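Local structure of pantothenate kinase (Coxiella burnetii, 3TQC) at residues V91-V103 with F226-I240. The protein catalyses the ATP-dependent phosphorylation of pantothenate to 4'-phosphopantothenate, the first step of coenzyme A biosynthesis. Sequence-based numbering, arbitrary orientation.
With ADP (adenosine-5'-diphosphate), chain D.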
loop_
_atom_site.group_PDB
_atom_site.type_symbol
_atom_site.label_atom_id
_atom_site.label_comp_id
_atom_site.label_asym_id
_atom_site.label_seq_id
_atom_site.Cartn_x
_atom_site.Cartn_y
_atom_site.Cartn_z
ATOM N N VAL B 91 -17.692 3.029 -1.764
ATOM C CA VAL B 91 -16.919 4.237 -1.818
ATOM C C VAL B 91 -16.197 4.189 -3.183
ATOM O O VAL B 91 -16.180 3.137 -3.836
ATOM C CB VAL B 91 -15.903 4.299 -0.657
ATOM C CG1 VAL B 91 -16.603 4.537 0.645
ATOM C CG2 VAL B 91 -15.088 3.040 -0.594
ATOM N N PRO B 92 -15.585 5.311 -3.603
ATOM C CA PRO B 92 -14.983 5.360 -4.931
ATOM C C PRO B 92 -13.706 4.537 -5.029
ATOM O O PRO B 92 -12.988 4.344 -4.050
ATOM C CB PRO B 92 -14.668 6.853 -5.129
ATOM C CG PRO B 92 -15.530 7.572 -4.132
ATOM C CD PRO B 92 -15.518 6.621 -2.942
ATOM N N TYR B 93 -13.463 4.035 -6.219
ATOM C CA TYR B 93 -12.208 3.419 -6.553
ATOM C C TYR B 93 -11.254 4.561 -6.889
ATOM O O TYR B 93 -11.604 5.416 -7.683
ATOM C CB TYR B 93 -12.399 2.506 -7.757
ATOM C CG TYR B 93 -11.239 1.591 -7.983
ATOM C CD1 TYR B 93 -11.216 0.331 -7.428
ATOM C CD2 TYR B 93 -10.158 1.987 -8.766
ATOM C CE1 TYR B 93 -10.151 -0.505 -7.630
ATOM C CE2 TYR B 93 -9.091 1.168 -8.961
ATOM C CZ TYR B 93 -9.095 -0.089 -8.407
ATOM O OH TYR B 93 -8.023 -0.921 -8.606
ATOM N N ILE B 94 -10.080 4.596 -6.271
ATOM C CA ILE B 94 -9.150 5.701 -6.480
ATOM C C ILE B 94 -7.887 5.219 -7.156
ATOM O O ILE B 94 -7.219 4.317 -6.654
ATOM C CB ILE B 94 -8.765 6.390 -5.178
ATOM C CG1 ILE B 94 -10.016 6.876 -4.435
ATOM C CG2 ILE B 94 -7.847 7.556 -5.468
ATOM C CD1 ILE B 94 -9.728 7.952 -3.385
ATOM N N ILE B 95 -7.565 5.839 -8.284
ATOM C CA ILE B 95 -6.403 5.487 -9.068
ATOM C C ILE B 95 -5.370 6.609 -8.929
ATOM O O ILE B 95 -5.667 7.764 -9.212
ATOM C CB ILE B 95 -6.772 5.319 -10.545
ATOM C CG1 ILE B 95 -7.760 4.161 -10.725
ATOM C CG2 ILE B 95 -5.533 5.070 -11.406
ATOM C CD1 ILE B 95 -8.445 4.161 -12.128
ATOM N N GLY B 96 -4.166 6.266 -8.500
ATOM C CA GLY B 96 -3.111 7.242 -8.297
ATOM C C GLY B 96 -2.306 7.411 -9.562
ATOM O O GLY B 96 -2.039 6.437 -10.263
ATOM N N ILE B 97 -1.945 8.651 -9.889
ATOM C CA ILE B 97 -1.024 8.893 -10.982
ATOM C C ILE B 97 0.127 9.737 -10.477
ATOM O O ILE B 97 -0.069 10.871 -10.026
ATOM C CB ILE B 97 -1.683 9.585 -12.152
ATOM C CG1 ILE B 97 -2.868 8.781 -12.673
ATOM C CG2 ILE B 97 -0.676 9.752 -13.307
ATOM C CD1 ILE B 97 -3.452 9.410 -13.907
ATOM N N ALA B 98 1.324 9.166 -10.527
ATOM C CA ALA B 98 2.526 9.802 -10.007
ATOM C C ALA B 98 3.549 9.929 -11.139
ATOM O O ALA B 98 3.374 9.359 -12.213
ATOM C CB ALA B 98 3.087 8.976 -8.872
ATOM N N GLY B 99 4.614 10.671 -10.891
ATOM C CA GLY B 99 5.634 10.915 -11.880
ATOM C C GLY B 99 6.214 12.305 -11.682
ATOM O O GLY B 99 5.675 13.102 -10.918
ATOM N N SER B 100 7.332 12.566 -12.370
ATOM C CA SER B 100 8.039 13.834 -12.291
ATOM C C SER B 100 7.160 14.991 -12.684
ATOM O O SER B 100 6.172 14.818 -13.395
ATOM C CB SER B 100 9.228 13.818 -13.247
ATOM O OG SER B 100 9.774 15.113 -13.438
ATOM N N VAL B 101 7.554 16.182 -12.257
ATOM C CA VAL B 101 7.038 17.395 -12.846
ATOM C C VAL B 101 7.281 17.310 -14.363
ATOM O O VAL B 101 8.361 16.923 -14.796
ATOM C CB VAL B 101 7.762 18.660 -12.282
ATOM C CG1 VAL B 101 7.251 19.953 -12.971
ATOM C CG2 VAL B 101 7.634 18.750 -10.743
ATOM N N ALA B 102 6.262 17.650 -15.148
ATOM C CA ALA B 102 6.352 17.740 -16.611
ATOM C C ALA B 102 6.436 16.403 -17.347
ATOM O O ALA B 102 6.737 16.375 -18.536
ATOM C CB ALA B 102 7.507 18.633 -17.022
ATOM N N VAL B 103 6.178 15.301 -16.660
ATOM C CA VAL B 103 6.255 13.994 -17.288
ATOM C C VAL B 103 4.938 13.676 -18.001
ATOM O O VAL B 103 4.876 12.826 -18.877
ATOM C CB VAL B 103 6.608 12.903 -16.259
ATOM C CG1 VAL B 103 5.397 12.510 -15.449
ATOM C CG2 VAL B 103 7.198 11.684 -16.955
ATOM N N PHE B 226 -5.109 5.178 0.810
ATOM C CA PHE B 226 -6.423 5.624 0.368
ATOM C C PHE B 226 -6.680 5.432 -1.104
ATOM O O PHE B 226 -7.744 5.830 -1.618
ATOM C CB PHE B 226 -6.630 7.072 0.742
ATOM C CG PHE B 226 -6.689 7.280 2.192
ATOM C CD1 PHE B 226 -5.620 7.814 2.870
ATOM C CD2 PHE B 226 -7.804 6.882 2.901
ATOM C CE1 PHE B 226 -5.673 7.987 4.235
ATOM C CE2 PHE B 226 -7.865 7.036 4.253
ATOM C CZ PHE B 226 -6.794 7.599 4.930
ATOM N N PHE B 227 -5.759 4.797 -1.800
ATOM C CA PHE B 227 -6.035 4.452 -3.180
ATOM C C PHE B 227 -5.872 2.976 -3.454
ATOM O O PHE B 227 -5.290 2.234 -2.667
ATOM C CB PHE B 227 -5.279 5.368 -4.180
ATOM C CG PHE B 227 -3.780 5.265 -4.164
ATOM C CD1 PHE B 227 -3.128 4.056 -4.372
ATOM C CD2 PHE B 227 -3.013 6.407 -4.040
ATOM C CE1 PHE B 227 -1.714 3.984 -4.427
ATOM C CE2 PHE B 227 -1.608 6.350 -4.071
ATOM C CZ PHE B 227 -0.963 5.136 -4.271
ATOM N N ASP B 228 -6.417 2.564 -4.588
ATOM C CA ASP B 228 -6.541 1.162 -4.934
ATOM C C ASP B 228 -5.532 0.693 -5.980
ATOM O O ASP B 228 -5.191 -0.484 -6.055
ATOM C CB ASP B 228 -7.960 0.957 -5.451
ATOM C CG ASP B 228 -8.987 1.315 -4.415
ATOM O OD1 ASP B 228 -9.240 0.435 -3.569
ATOM O OD2 ASP B 228 -9.509 2.457 -4.423
ATOM N N PHE B 229 -5.063 1.628 -6.787
ATOM C CA PHE B 229 -4.237 1.324 -7.933
ATOM C C PHE B 229 -3.428 2.565 -8.229
ATOM O O PHE B 229 -3.929 3.673 -8.077
ATOM C CB PHE B 229 -5.144 1.012 -9.105
ATOM C CG PHE B 229 -4.446 0.414 -10.280
ATOM C CD1 PHE B 229 -4.501 -0.947 -10.512
ATOM C CD2 PHE B 229 -3.769 1.216 -11.182
ATOM C CE1 PHE B 229 -3.854 -1.506 -11.626
ATOM C CE2 PHE B 229 -3.126 0.673 -12.280
ATOM C CZ PHE B 229 -3.165 -0.680 -12.504
ATOM N N SER B 230 -2.192 2.403 -8.660
ATOM C CA SER B 230 -1.391 3.562 -9.030
ATOM C C SER B 230 -0.632 3.328 -10.305
ATOM O O SER B 230 -0.164 2.219 -10.564
ATOM C CB SER B 230 -0.410 3.911 -7.921
ATOM O OG SER B 230 0.363 2.782 -7.612
ATOM N N LEU B 231 -0.534 4.395 -11.095
ATOM C CA LEU B 231 0.268 4.448 -12.306
ATOM C C LEU B 231 1.427 5.355 -12.002
ATOM O O LEU B 231 1.251 6.380 -11.354
ATOM C CB LEU B 231 -0.497 5.093 -13.459
ATOM C CG LEU B 231 -1.643 4.396 -14.187
ATOM C CD1 LEU B 231 -2.900 4.351 -13.332
ATOM C CD2 LEU B 231 -1.912 5.142 -15.484
ATOM N N PHE B 232 2.604 5.009 -12.485
ATOM C CA PHE B 232 3.724 5.926 -12.435
ATOM C C PHE B 232 4.097 6.213 -13.885
ATOM O O PHE B 232 4.291 5.286 -14.652
ATOM C CB PHE B 232 4.890 5.336 -11.657
ATOM C CG PHE B 232 6.053 6.284 -11.464
ATOM C CD1 PHE B 232 6.243 6.932 -10.258
ATOM C CD2 PHE B 232 6.972 6.489 -12.480
ATOM C CE1 PHE B 232 7.312 7.779 -10.073
ATOM C CE2 PHE B 232 8.040 7.329 -12.305
ATOM C CZ PHE B 232 8.206 7.987 -11.091
ATOM N N VAL B 233 4.141 7.492 -14.257
ATOM C CA VAL B 233 4.582 7.884 -15.597
ATOM C C VAL B 233 6.083 8.221 -15.523
ATOM O O VAL B 233 6.495 9.045 -14.706
ATOM C CB VAL B 233 3.766 9.068 -16.125
ATOM C CG1 VAL B 233 4.231 9.449 -17.537
ATOM C CG2 VAL B 233 2.255 8.717 -16.082
ATOM N N ASP B 234 6.878 7.567 -16.365
ATOM C CA ASP B 234 8.341 7.567 -16.255
ATOM C C ASP B 234 8.950 7.972 -17.583
ATOM O O ASP B 234 8.397 7.706 -18.648
ATOM C CB ASP B 234 8.831 6.154 -15.872
ATOM C CG ASP B 234 10.331 6.098 -15.510
ATOM O OD1 ASP B 234 10.849 6.971 -14.768
ATOM O OD2 ASP B 234 10.999 5.135 -15.947
ATOM N N ALA B 235 10.102 8.600 -17.518
ATOM C CA ALA B 235 10.866 8.903 -18.708
ATOM C C ALA B 235 12.249 9.306 -18.249
ATOM O O ALA B 235 12.452 9.593 -17.062
ATOM C CB ALA B 235 10.210 10.019 -19.520
ATOM N N GLN B 236 13.203 9.303 -19.174
ATOM C CA GLN B 236 14.548 9.734 -18.843
ATOM C C GLN B 236 14.497 11.167 -18.336
ATOM O O GLN B 236 13.731 11.976 -18.847
ATOM C CB GLN B 236 15.484 9.617 -20.046
ATOM C CG GLN B 236 15.862 8.170 -20.397
ATOM C CD GLN B 236 17.260 8.045 -21.006
ATOM O OE1 GLN B 236 17.444 7.441 -22.074
ATOM N NE2 GLN B 236 18.252 8.628 -20.333
ATOM N N ALA B 237 15.281 11.444 -17.298
ATOM C CA ALA B 237 15.438 12.791 -16.747
ATOM C C ALA B 237 15.746 13.849 -17.823
ATOM O O ALA B 237 15.130 14.908 -17.825
ATOM C CB ALA B 237 16.535 12.798 -15.650
ATOM N N GLN B 238 16.675 13.565 -18.732
ATOM C CA GLN B 238 17.023 14.531 -19.802
ATOM C C GLN B 238 15.797 14.832 -20.660
ATOM O O GLN B 238 15.596 15.956 -21.104
ATOM C CB GLN B 238 18.130 14.019 -20.733
ATOM C CG GLN B 238 19.423 13.533 -20.078
ATOM C CD GLN B 238 20.341 14.659 -19.650
ATOM O OE1 GLN B 238 20.180 15.222 -18.561
ATOM N NE2 GLN B 238 21.317 14.987 -20.492
ATOM N N VAL B 239 14.986 13.802 -20.888
ATOM C CA VAL B 239 13.781 13.937 -21.702
ATOM C C VAL B 239 12.740 14.820 -21.012
ATOM O O VAL B 239 12.191 15.736 -21.632
ATOM C CB VAL B 239 13.211 12.551 -22.084
ATOM C CG1 VAL B 239 11.749 12.649 -22.552
ATOM C CG2 VAL B 239 14.107 11.915 -23.143
ATOM N N ILE B 240 12.509 14.576 -19.725
ATOM C CA ILE B 240 11.551 15.378 -18.961
ATOM C C ILE B 240 12.024 16.833 -18.917
ATOM O O ILE B 240 11.230 17.747 -19.114
ATOM C CB ILE B 240 11.341 14.863 -17.524
ATOM C CG1 ILE B 240 10.978 13.368 -17.515
ATOM C CG2 ILE B 240 10.200 15.636 -16.838
ATOM C CD1 ILE B 240 11.102 12.725 -16.173
HETATM P PB ADP D . 2.602 17.051 -15.373
HETATM O O1B ADP D . 1.126 17.118 -15.141
HETATM O O2B ADP D . 3.215 15.743 -14.945
HETATM O O3B ADP D . 3.386 18.247 -14.881
HETATM P PA ADP D . 1.739 17.613 -18.015
HETATM O O1A ADP D . 0.640 16.578 -18.017
HETATM O O2A ADP D . 1.441 19.061 -17.789
HETATM O O3A ADP D . 2.854 17.156 -16.955
HETATM O "O5'" ADP D . 2.522 17.514 -19.388
HETATM C "C5'" ADP D . 3.844 18.008 -19.515
HETATM C "C4'" ADP D . 4.054 18.527 -20.930
HETATM O "O4'" ADP D . 4.112 17.441 -21.849
HETATM C "C3'" ADP D . 2.908 19.400 -21.395
HETATM O "O3'" ADP D . 3.442 20.441 -22.214
HETATM C "C2'" ADP D . 2.006 18.487 -22.187
HETATM O "O2'" ADP D . 1.368 19.179 -23.247
HETATM C "C1'" ADP D . 2.974 17.453 -22.721
HETATM N N9 ADP D . 2.428 16.082 -22.776
HETATM C C8 ADP D . 2.052 15.350 -21.718
HETATM N N7 ADP D . 1.625 14.128 -22.107
HETATM C C5 ADP D . 1.734 14.086 -23.438
HETATM C C6 ADP D . 1.454 13.070 -24.448
HETATM N N6 ADP D . 0.956 11.872 -24.053
HETATM N N1 ADP D . 1.704 13.395 -25.729
HETATM C C2 ADP D . 2.192 14.600 -26.098
HETATM N N3 ADP D . 2.474 15.575 -25.207
HETATM C C4 ADP D . 2.266 15.365 -23.884
HETATM O O HOH W 1 8.477 10.511 -13.706
#
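Ile-94 and Asp-228 grip each other near the start of parallel strands 93-99 and 229-234. Asp-228 OD2 accepts the Ile-94 N-H at 2.9 Å, on its anti side, and Asp-228 N bonds back to Ile-94 O at 2.8 Å. CG of Asp-228 is anti to its carbonyl carbon (chi1 -60°), which lays the carboxylate over the Tyr-93 ring, the planes 21° apart; CB of Asp-228 lies over the same face. OD2 also forms a salt bridge with Lys-168, which probably offsets its negative charge. Further along, Gly-96 and Ala-98 each give and take a backbone bond, with Phe-229, Leu-231 and Val-233 as partners. Ile-95, Ile-97, Leu-231 and Val-233 line one side of the sheet, where helix 105-116 packs. On the other side Gly-99 CA lies over a face of the Phe-232 ring, 4.1 Å from its centroid. Past the strands a water joins Ser-100 N to Val-233 O. Val-103 CG2 packs on Val-233 CG1 at 3.8 Å, and Ile-240 CD1 reaches Ser-100 CB at 3.6 Å. In the type II turn Ser-100 to Val-103, Ala-102 N bonds ADP O3B at 2.9 Å. The loop between strand 93-99 and helix 105-116 is the Walker A P-loop.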